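Local atomic coordinates of thymine dioxygenase (Neurospora crassa, PDB entry 5C3Q), a protein that binds thymine, 2-oxoglutarate and a metal ion at one site and, as a thymine-7-hydroxylase, probably oxidises the methyl group of thymine. Residues I18-S21 and K22-G26; A160-I163 and E164-A168; M173-D176 and A177-D181. All blocks are in the same frame, centred on the assembly; numbering follows the deposited sequence.

How the interactions relate
The three contacts come in series along the chain and lie on the same side of its centre, around helix 147-173. Interaction 1 is where strand 13-19 of the large mixed sheet turns into the short helix 21-25; interaction 2 is two turns of helix 147-173; interaction 3 is the loop joining that helix to helix 181-184. The centres of interactions 1 and 2 are about 12 Å apart and those of 2 and 3 about 10 Å, and both pairs touch. Interactions 1 and 3, about 17 Å between centres, do not touch. Helix 147-173 thus packs on Phe-20 and helix 21-25, and the Arg-167 to Asp-181 salt bridge joins it to its exit loop.

Interaction 1 of 3, residues I18-S21 and K22-G26; sequences IDFS and KFLEG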
ATOM      1  N   ILE A  18     -15.571  -1.293  -7.738  1.00 21.89           N
ATOM      2  CA  ILE A  18     -15.965  -2.655  -8.086  1.00 22.45           C
ATOM      3  C   ILE A  18     -16.473  -3.383  -6.846  1.00 22.98           C
ATOM      4  O   ILE A  18     -15.867  -3.306  -5.775  1.00 22.07           O
ATOM      5  CB  ILE A  18     -14.788  -3.418  -8.742  1.00 22.19           C
ATOM      6  CG1 ILE A  18     -14.435  -2.761 -10.080  1.00 22.13           C
ATOM      7  CG2 ILE A  18     -15.147  -4.882  -8.968  1.00 22.49           C
ATOM      8  CD1 ILE A  18     -13.083  -3.127 -10.637  1.00 22.12           C
ATOM      9  N   ASP A  19     -17.606  -4.062  -7.000  1.00 24.12           N
ATOM     10  CA  ASP A  19     -18.201  -4.843  -5.928  1.00 25.13           C
ATOM     11  C   ASP A  19     -17.550  -6.222  -5.929  1.00 24.66           C
ATOM     12  O   ASP A  19     -17.878  -7.068  -6.757  1.00 25.00           O
ATOM     13  CB  ASP A  19     -19.717  -4.957  -6.138  1.00 26.68           C
ATOM     14  CG  ASP A  19     -20.403  -5.776  -5.065  1.00 27.95           C
ATOM     15  OD1 ASP A  19     -19.736  -6.589  -4.389  1.00 28.31           O
ATOM     16  OD2 ASP A  19     -21.627  -5.612  -4.898  1.00 29.99           O
ATOM     17  N   PHE A  20     -16.635  -6.448  -4.992  1.00 23.94           N
ATOM     18  CA  PHE A  20     -15.830  -7.669  -5.003  1.00 23.76           C
ATOM     19  C   PHE A  20     -16.649  -8.934  -4.737  1.00 24.18           C
ATOM     20  O   PHE A  20     -16.285 -10.016  -5.200  1.00 24.00           O
ATOM     21  CB  PHE A  20     -14.673  -7.566  -4.006  1.00 23.43           C
ATOM     22  CG  PHE A  20     -13.578  -8.566  -4.249  1.00 23.25           C
ATOM     23  CD1 PHE A  20     -12.849  -8.536  -5.428  1.00 23.08           C
ATOM     24  CD2 PHE A  20     -13.273  -9.531  -3.303  1.00 23.48           C
ATOM     25  CE1 PHE A  20     -11.835  -9.454  -5.662  1.00 22.99           C
ATOM     26  CE2 PHE A  20     -12.263 -10.451  -3.532  1.00 23.49           C
ATOM     27  CZ  PHE A  20     -11.542 -10.411  -4.709  1.00 22.96           C
ATOM     28  N   SER A  21     -17.757  -8.797  -4.009  1.00 25.01           N
ATOM     29  CA  SER A  21     -18.624  -9.935  -3.716  1.00 26.01           C
ATOM     30  C   SER A  21     -19.161 -10.571  -5.005  1.00 26.76           C
ATOM     31  O   SER A  21     -19.457 -11.763  -5.037  1.00 27.00           O
ATOM     32  CB  SER A  21     -19.783  -9.522  -2.797  1.00 26.58           C
ATOM     33  OG  SER A  21     -20.775  -8.793  -3.497  1.00 27.15           O
ATOM     34  N   LYS A  22     -19.273  -9.775  -6.064  1.00 27.21           N
ATOM     35  CA  LYS A  22     -19.720 -10.283  -7.361  1.00 28.26           C
ATOM     36  C   LYS A  22     -18.679 -11.186  -8.048  1.00 28.16           C
ATOM     37  O   LYS A  22     -19.049 -12.062  -8.829  1.00 28.77           O
ATOM     38  CB  LYS A  22     -20.156  -9.125  -8.262  1.00 28.78           C
ATOM     39  CG  LYS A  22     -21.383  -8.407  -7.706  1.00 29.94           C
ATOM     40  CD  LYS A  22     -21.878  -7.277  -8.595  1.00 30.70           C
ATOM     41  CE  LYS A  22     -23.256  -6.810  -8.139  1.00 31.93           C
ATOM     42  NZ  LYS A  22     -23.807  -5.716  -8.984  1.00 32.85           N
ATOM     43  N   PHE A  23     -17.392 -10.988  -7.757  1.00 27.59           N
ATOM     44  CA  PHE A  23     -16.364 -11.937  -8.210  1.00 27.67           C
ATOM     45  C   PHE A  23     -16.408 -13.221  -7.377  1.00 28.77           C
ATOM     46  O   PHE A  23     -16.288 -14.320  -7.915  1.00 28.36           O
ATOM     47  CB  PHE A  23     -14.954 -11.338  -8.152  1.00 26.82           C
ATOM     48  CG  PHE A  23     -13.867 -12.338  -8.454  1.00 26.73           C
ATOM     49  CD1 PHE A  23     -13.674 -12.801  -9.748  1.00 26.89           C
ATOM     50  CD2 PHE A  23     -13.061 -12.845  -7.440  1.00 26.90           C
ATOM     51  CE1 PHE A  23     -12.690 -13.738 -10.032  1.00 27.26           C
ATOM     52  CE2 PHE A  23     -12.070 -13.776  -7.716  1.00 26.94           C
ATOM     53  CZ  PHE A  23     -11.883 -14.226  -9.013  1.00 27.04           C
ATOM     54  N   LEU A  24     -16.583 -13.078  -6.067  1.00 29.90           N
ATOM     55  CA  LEU A  24     -16.557 -14.225  -5.163  1.00 31.38           C
ATOM     56  C   LEU A  24     -17.834 -15.069  -5.196  1.00 33.30           C
ATOM     57  O   LEU A  24     -17.757 -16.293  -5.108  1.00 33.36           O
ATOM     58  CB  LEU A  24     -16.275 -13.769  -3.729  1.00 31.25           C
ATOM     59  CG  LEU A  24     -14.895 -13.157  -3.470  1.00 30.82           C
ATOM     60  CD1 LEU A  24     -14.791 -12.727  -2.015  1.00 30.88           C
ATOM     61  CD2 LEU A  24     -13.768 -14.125  -3.815  1.00 30.36           C
ATOM     62  N   GLU A  25     -18.994 -14.424  -5.326  1.00 35.45           N
ATOM     63  CA  GLU A  25     -20.292 -15.111  -5.199  1.00 38.16           C
ATOM     64  C   GLU A  25     -21.167 -15.131  -6.458  1.00 38.57           C
ATOM     65  O   GLU A  25     -22.182 -15.822  -6.481  1.00 40.21           O
ATOM     66  CB  GLU A  25     -21.094 -14.484  -4.057  1.00 40.29           C
ATOM     67  CG  GLU A  25     -20.522 -14.751  -2.675  1.00 42.05           C
ATOM     68  CD  GLU A  25     -21.103 -13.827  -1.621  1.00 44.18           C
ATOM     69  OE1 GLU A  25     -21.739 -14.324  -0.670  1.00 46.55           O
ATOM     70  OE2 GLU A  25     -20.934 -12.598  -1.752  1.00 45.57           O
ATOM     71  N   GLY A  26     -20.796 -14.381  -7.492  1.00 38.05           N
ATOM     72  CA  GLY A  26     -21.625 -14.278  -8.697  1.00 39.06           C
ATOM     73  C   GLY A  26     -21.634 -15.540  -9.541  1.00 39.75           C
ATOM     74  O   GLY A  26     -20.752 -16.385  -9.402  1.00 40.25           O
TER
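Asp-19, Phe-20 and Ser-21 meet Lys-22 to Glu-25 in a local helix-start contact, where strand 13-19 of the large mixed sheet runs straight into helix 21-25. An Asx turn opens it: Asp-19 OD1 takes a weak capping bond from Ser-21 N and a short one, 2.6 Å, from Ser-21 OG. The hydroxyl reaches the carboxylate on its syn side, and Ser-21 can offer it because OG sits between its own N and carbonyl carbon (chi1 75°). OD2 of Asp-19 has a weak second partner in Asn-52 ND2, so both carboxylate oxygens are engaged.

The backbone then coils up. Lys-22 N bonds to Asp-19 O at 3.1 Å, and Phe-20 O is gripped by two donors, Phe-23 N and, at 3.2 Å, Leu-24 N. Glu-25 N carries the helix on with a bond of 2.7 Å to Ser-21 O.

On the polar side, Lys-22 runs out fully extended and crosses Asp-19 at about a right angle, the methylene Lys-22 CG 3.9 Å from Asp-19 CG. The ammonium does not contact the carboxylate, though their opposite charges may favour this course for the chain.

The inner side is apolar. The side chains of Phe-20 and Phe-23 run side by side, their rings oblique with planes at 35°. Both are directed at helix 147-173, Phe-20 resting on Leu-161 and Phe-23 on Ala-168, while strand 47-51 packs against Phe-20 through Leu-50. The contact therefore joins an edge region of the sheet to that long helix, away from the metal site. Beside the rings, Leu-24 brings a branch over to the same aromatic group: Leu-24 CD1 comes 3.7 Å from Phe-20 CE2.

Interaction 2 of 3, residues A160-I163 and E164-A168; sequences ALHI and EVMRA
His-162 and Met-166, Ile-163 and Arg-167, and Leu-161 and Val-165 are the i to i+4 pairs that meet along two turns of helix 147-173, each pair also joined by the backbone bond of that spacing. The shortest is Val-165 N to Leu-161 O, 2.9 Å.

Met-166 leaves the helix toward the preceding turn and then bends at both chi2 and chi3. Met-166 CG comes within 3.6 Å of His-162 NE2, and SD stands 4.8 Å from the centre of the imidazole ring. Since the sulfur is 65° off the ring normal, this Met-aromatic approach is slanted. CB of His-162 starts away from the next turn, but with CG opposite the backbone N (chi1 178°) the ring comes round to Met-166.

On the next face of the helix, Ile-163 and Arg-167 run side by side in the same direction. Ile-163 CG2 sits 3.5 Å above one face of the Arg-167 guanidinium plane, so the methyl rests on the group near its rim. The nitrogens of Arg-167 bond elsewhere: NH2 makes a salt bridge to Asp-181 OD2, and Arg-167 NH1 a long one, 3.7 Å, to Glu-164 OE1. In Glu-164, chi1 (-60°) brings CG 3.4 Å from Ala-160 O, and the bend at chi2 turns the carboxylate aside. Leu-161 CD1 and Val-165 CG2, 4.2 Å apart, touch more loosely.

The long helix packs here on the large sheet of the double-stranded beta-helix fold, with His-162 about 12 Å from the bound thymine. Leu-161, His-162 and Val-165 lie on strand 222-227 through Leu-224 and Ile-222, Ile-163 and His-162 touch Val-184 of helix 181-184, and helix 21-25 lies against Glu-164 and Arg-167 with Leu-24 and Phe-23.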
ATOM      1  N   ALA A 160      -5.498 -13.442   2.725  1.00 24.92           N
ATOM      2  CA  ALA A 160      -6.550 -14.143   1.984  1.00 25.32           C
ATOM      3  C   ALA A 160      -7.119 -13.277   0.853  1.00 24.83           C
ATOM      4  O   ALA A 160      -7.359 -13.773  -0.243  1.00 25.45           O
ATOM      5  CB  ALA A 160      -7.659 -14.589   2.926  1.00 25.76           C
ATOM      6  N   LEU A 161      -7.324 -11.985   1.113  1.00 24.02           N
ATOM      7  CA  LEU A 161      -7.815 -11.067   0.075  1.00 23.35           C
ATOM      8  C   LEU A 161      -6.818 -10.904  -1.076  1.00 22.37           C
ATOM      9  O   LEU A 161      -7.213 -10.818  -2.240  1.00 22.64           O
ATOM     10  CB  LEU A 161      -8.152  -9.700   0.677  1.00 23.40           C
ATOM     11  CG  LEU A 161      -8.771  -8.658  -0.258  1.00 23.36           C
ATOM     12  CD1 LEU A 161     -10.012  -9.195  -0.958  1.00 23.83           C
ATOM     13  CD2 LEU A 161      -9.107  -7.390   0.513  1.00 23.35           C
ATOM     14  N   HIS A 162      -5.529 -10.859  -0.754  1.00 21.59           N
ATOM     15  CA  HIS A 162      -4.480 -10.828  -1.776  1.00 20.78           C
ATOM     16  C   HIS A 162      -4.644 -11.988  -2.755  1.00 20.93           C
ATOM     17  O   HIS A 162      -4.645 -11.791  -3.974  1.00 19.96           O
ATOM     18  CB  HIS A 162      -3.097 -10.899  -1.126  1.00 20.36           C
ATOM     19  CG  HIS A 162      -1.961 -10.909  -2.103  1.00 19.90           C
ATOM     20  ND1 HIS A 162      -0.789 -11.594  -1.871  1.00 19.96           N
ATOM     21  CD2 HIS A 162      -1.814 -10.313  -3.310  1.00 19.79           C
ATOM     22  CE1 HIS A 162       0.029 -11.424  -2.893  1.00 20.11           C
ATOM     23  NE2 HIS A 162      -0.567 -10.649  -3.779  1.00 19.85           N
ATOM     24  N   ILE A 163      -4.779 -13.191  -2.209  1.00 21.52           N
ATOM     25  CA  ILE A 163      -4.935 -14.392  -3.026  1.00 22.66           C
ATOM     26  C   ILE A 163      -6.145 -14.253  -3.954  1.00 22.62           C
ATOM     27  O   ILE A 163      -6.057 -14.595  -5.130  1.00 22.53           O
ATOM     28  CB  ILE A 163      -5.036 -15.660  -2.143  1.00 23.66           C
ATOM     29  CG1 ILE A 163      -3.671 -15.957  -1.510  1.00 24.00           C
ATOM     30  CG2 ILE A 163      -5.493 -16.874  -2.952  1.00 24.37           C
ATOM     31  CD1 ILE A 163      -3.723 -16.889  -0.315  1.00 24.88           C
ATOM     32  N   GLU A 164      -7.250 -13.718  -3.437  1.00 23.06           N
ATOM     33  CA  GLU A 164      -8.482 -13.586  -4.227  1.00 23.98           C
ATOM     34  C   GLU A 164      -8.375 -12.514  -5.310  1.00 22.40           C
ATOM     35  O   GLU A 164      -8.889 -12.700  -6.408  1.00 21.99           O
ATOM     36  CB  GLU A 164      -9.693 -13.300  -3.324  1.00 25.65           C
ATOM     37  CG  GLU A 164      -9.995 -14.375  -2.280  1.00 28.10           C
ATOM     38  CD  GLU A 164     -10.618 -15.644  -2.846  1.00 30.91           C
ATOM     39  OE1 GLU A 164     -10.592 -15.862  -4.082  1.00 33.14           O
ATOM     40  OE2 GLU A 164     -11.137 -16.451  -2.034  1.00 34.69           O
ATOM     41  N   VAL A 165      -7.717 -11.396  -5.008  1.00 21.45           N
ATOM     42  CA  VAL A 165      -7.506 -10.348  -6.008  1.00 21.04           C
ATOM     43  C   VAL A 165      -6.631 -10.860  -7.155  1.00 20.64           C
ATOM     44  O   VAL A 165      -6.911 -10.578  -8.315  1.00 20.62           O
ATOM     45  CB  VAL A 165      -6.900  -9.056  -5.407  1.00 20.72           C
ATOM     46  CG1 VAL A 165      -6.531  -8.067  -6.508  1.00 20.69           C
ATOM     47  CG2 VAL A 165      -7.885  -8.403  -4.450  1.00 21.05           C
ATOM     48  N   MET A 166      -5.586 -11.619  -6.834  1.00 20.65           N
ATOM     49  CA  MET A 166      -4.735 -12.210  -7.871  1.00 20.64           C
ATOM     50  C   MET A 166      -5.521 -13.218  -8.715  1.00 21.15           C
ATOM     51  O   MET A 166      -5.327 -13.293  -9.930  1.00 20.80           O
ATOM     52  CB  MET A 166      -3.489 -12.867  -7.271  1.00 20.82           C
ATOM     53  CG  MET A 166      -2.525 -11.908  -6.576  1.00 20.76           C
ATOM     54  SD  MET A 166      -2.123 -10.378  -7.454  1.00 20.80           S
ATOM     55  CE  MET A 166      -1.170 -10.983  -8.842  1.00 21.29           C
ATOM     56  N   ARG A 167      -6.422 -13.969  -8.078  1.00 21.50           N
ATOM     57  CA  ARG A 167      -7.321 -14.865  -8.815  1.00 22.11           C
ATOM     58  C   ARG A 167      -8.205 -14.086  -9.789  1.00 21.53           C
ATOM     59  O   ARG A 167      -8.404 -14.522 -10.916  1.00 22.19           O
ATOM     60  CB  ARG A 167      -8.185 -15.699  -7.865  1.00 22.99           C
ATOM     61  CG  ARG A 167      -7.427 -16.838  -7.220  1.00 23.92           C
ATOM     62  CD  ARG A 167      -8.254 -17.573  -6.179  1.00 24.92           C
ATOM     63  NE  ARG A 167      -7.443 -18.584  -5.511  1.00 25.78           N
ATOM     64  CZ  ARG A 167      -7.836 -19.320  -4.475  1.00 27.01           C
ATOM     65  NH1 ARG A 167      -9.050 -19.174  -3.955  1.00 27.11           N
ATOM     66  NH2 ARG A 167      -7.004 -20.213  -3.951  1.00 27.91           N
ATOM     67  N   ALA A 168      -8.724 -12.936  -9.360  1.00 20.62           N
ATOM     68  CA  ALA A 168      -9.507 -12.071 -10.254  1.00 20.61           C
ATOM     69  C   ALA A 168      -8.673 -11.590 -11.435  1.00 20.33           C
ATOM     70  O   ALA A 168      -9.146 -11.566 -12.566  1.00 20.64           O
ATOM     71  CB  ALA A 168     -10.077 -10.883  -9.496  1.00 20.47           C
TER

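Interaction 3 of 3, residues M173-D176 and A177-D181; sequences MGID and ANYFD
Ile-175 meets Tyr-179 and Phe-180 across a type I beta turn, Asp-176 to Tyr-179, just after helix 147-173 ends in a Schellman motif at Gly-174. This is surface packing in the loop that leads to helix 181-184.

Following Ile-175 outward, CB leads into CG1, which sits between the backbone N and the carbonyl carbon (chi1 65°). That choice turns the longer branch toward Tyr-179, where Ile-175 CG1 grazes Tyr-179 CB at 4.2 Å. From there chi2 carries on extended, and the tip does most of the touching: Ile-175 CD1 lies 3.6 Å from Tyr-179 CG, close also to CB and CD2 of the same residue, and reaches Phe-180 CE2 at the limit of contact. Both rings are met at a slant. They are in turn fitted to each other, with Tyr-179 CD2 3.8 Å above the centre of the Phe-180 ring. Phe-180 goes on to pack edge-to-face with Trp-263 and to touch Met-166, so Ile-175 rests on an aromatic group that is backed by the helix.

The turn itself is held twice by Asp-176. Asp-176 O takes Tyr-179 N at 3.0 Å. The carboxylate closes an Asx turn as well: Asp-176 OD1 accepts from Asn-178 N on the anti side, 16° out of the carboxylate plane, a reach made possible by CG lying opposite the backbone N (chi1 -167°).

Asn-178 then hands the chain on to the start of helix 181-184, using a carboxylate oxygen that is shared with Arg-167. Asn-178 ND2 bonds to Asp-181 OD2 at 3.0 Å, coming in from above the carboxylate plane.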
ATOM      1  N   MET A 173      -7.426 -12.172 -17.117  1.00 24.42           N
ATOM      2  CA  MET A 173      -6.433 -12.455 -18.158  1.00 25.22           C
ATOM      3  C   MET A 173      -6.796 -13.669 -19.011  1.00 26.13           C
ATOM      4  O   MET A 173      -6.245 -13.846 -20.097  1.00 27.18           O
ATOM      5  CB  MET A 173      -5.055 -12.705 -17.530  1.00 25.05           C
ATOM      6  CG  MET A 173      -4.320 -11.456 -17.073  1.00 24.96           C
ATOM      7  SD  MET A 173      -2.784 -11.894 -16.231  1.00 25.35           S
ATOM      8  CE  MET A 173      -2.082 -10.277 -15.912  1.00 24.97           C
ATOM      9  N   GLY A 174      -7.691 -14.517 -18.513  1.00 26.50           N
ATOM     10  CA  GLY A 174      -8.063 -15.742 -19.219  1.00 27.55           C
ATOM     11  C   GLY A 174      -7.047 -16.862 -19.053  1.00 28.01           C
ATOM     12  O   GLY A 174      -7.028 -17.807 -19.837  1.00 28.54           O
ATOM     13  N   ILE A 175      -6.199 -16.761 -18.033  1.00 27.45           N
ATOM     14  CA  ILE A 175      -5.258 -17.834 -17.715  1.00 28.08           C
ATOM     15  C   ILE A 175      -5.867 -18.678 -16.602  1.00 28.45           C
ATOM     16  O   ILE A 175      -6.963 -18.381 -16.128  1.00 27.86           O
ATOM     17  CB  ILE A 175      -3.861 -17.290 -17.317  1.00 27.43           C
ATOM     18  CG1 ILE A 175      -3.917 -16.482 -16.008  1.00 26.77           C
ATOM     19  CG2 ILE A 175      -3.295 -16.447 -18.451  1.00 27.45           C
ATOM     20  CD1 ILE A 175      -2.566 -15.990 -15.525  1.00 26.32           C
ATOM     21  N   ASP A 176      -5.169 -19.735 -16.193  1.00 29.14           N
ATOM     22  CA  ASP A 176      -5.658 -20.586 -15.114  1.00 30.09           C
ATOM     23  C   ASP A 176      -6.005 -19.707 -13.908  1.00 28.74           C
ATOM     24  O   ASP A 176      -5.188 -18.888 -13.474  1.00 27.65           O
ATOM     25  CB  ASP A 176      -4.610 -21.637 -14.738  1.00 31.82           C
ATOM     26  CG  ASP A 176      -5.171 -22.725 -13.845  1.00 33.66           C
ATOM     27  OD1 ASP A 176      -5.409 -22.460 -12.646  1.00 33.91           O
ATOM     28  OD2 ASP A 176      -5.375 -23.854 -14.348  1.00 36.61           O
ATOM     29  N   ALA A 177      -7.217 -19.870 -13.384  1.00 27.90           N
ATOM     30  CA  ALA A 177      -7.702 -19.036 -12.282  1.00 27.26           C
ATOM     31  C   ALA A 177      -6.773 -19.058 -11.062  1.00 26.61           C
ATOM     32  O   ALA A 177      -6.693 -18.078 -10.326  1.00 25.41           O
ATOM     33  CB  ALA A 177      -9.108 -19.460 -11.878  1.00 27.80           C
ATOM     34  N   ASN A 178      -6.076 -20.174 -10.858  1.00 26.99           N
ATOM     35  CA  ASN A 178      -5.198 -20.341  -9.701  1.00 27.02           C
ATOM     36  C   ASN A 178      -3.715 -20.169 -10.044  1.00 26.38           C
ATOM     37  O   ASN A 178      -2.853 -20.610  -9.291  1.00 26.10           O
ATOM     38  CB  ASN A 178      -5.447 -21.710  -9.061  1.00 28.41           C
ATOM     39  CG  ASN A 178      -6.879 -21.872  -8.579  1.00 29.37           C
ATOM     40  OD1 ASN A 178      -7.697 -22.500  -9.243  1.00 31.22           O
ATOM     41  ND2 ASN A 178      -7.192 -21.290  -7.432  1.00 29.62           N
ATOM     42  N   TYR A 179      -3.423 -19.508 -11.165  1.00 25.59           N
ATOM     43  CA  TYR A 179      -2.045 -19.314 -11.615  1.00 25.52           C
ATOM     44  C   TYR A 179      -1.144 -18.683 -10.542  1.00 24.52           C
ATOM     45  O   TYR A 179      -0.003 -19.106 -10.358  1.00 24.27           O
ATOM     46  CB  TYR A 179      -2.007 -18.443 -12.877  1.00 25.88           C
ATOM     47  CG  TYR A 179      -0.602 -18.164 -13.362  1.00 26.41           C
ATOM     48  CD1 TYR A 179       0.052 -19.052 -14.210  1.00 27.24           C
ATOM     49  CD2 TYR A 179       0.084 -17.024 -12.950  1.00 26.22           C
ATOM     50  CE1 TYR A 179       1.347 -18.808 -14.641  1.00 27.48           C
ATOM     51  CE2 TYR A 179       1.377 -16.773 -13.376  1.00 26.45           C
ATOM     52  CZ  TYR A 179       2.003 -17.665 -14.220  1.00 27.22           C
ATOM     53  OH  TYR A 179       3.286 -17.404 -14.648  1.00 28.35           O
ATOM     54  N   PHE A 180      -1.648 -17.671  -9.845  1.00 23.21           N
ATOM     55  CA  PHE A 180      -0.823 -16.941  -8.885  1.00 22.88           C
ATOM     56  C   PHE A 180      -0.683 -17.613  -7.516  1.00 23.32           C
ATOM     57  O   PHE A 180       0.188 -17.226  -6.735  1.00 22.56           O
ATOM     58  CB  PHE A 180      -1.353 -15.521  -8.698  1.00 22.27           C
ATOM     59  CG  PHE A 180      -1.246 -14.676  -9.928  1.00 22.10           C
ATOM     60  CD1 PHE A 180      -0.011 -14.218 -10.360  1.00 21.76           C
ATOM     61  CD2 PHE A 180      -2.379 -14.334 -10.651  1.00 21.99           C
ATOM     62  CE1 PHE A 180       0.097 -13.433 -11.495  1.00 22.10           C
ATOM     63  CE2 PHE A 180      -2.282 -13.552 -11.787  1.00 22.09           C
ATOM     64  CZ  PHE A 180      -1.042 -13.099 -12.210  1.00 22.19           C
ATOM     65  N   ASP A 181      -1.518 -18.610  -7.225  1.00 24.06           N
ATOM     66  CA  ASP A 181      -1.547 -19.222  -5.889  1.00 25.12           C
ATOM     67  C   ASP A 181      -0.159 -19.647  -5.405  1.00 25.42           C
ATOM     68  O   ASP A 181       0.230 -19.324  -4.288  1.00 25.54           O
ATOM     69  CB  ASP A 181      -2.497 -20.428  -5.850  1.00 26.19           C
ATOM     70  CG  ASP A 181      -3.968 -20.026  -5.848  1.00 26.67           C
ATOM     71  OD1 ASP A 181      -4.284 -18.836  -6.064  1.00 25.94           O
ATOM     72  OD2 ASP A 181      -4.822 -20.912  -5.634  1.00 27.90           O
TER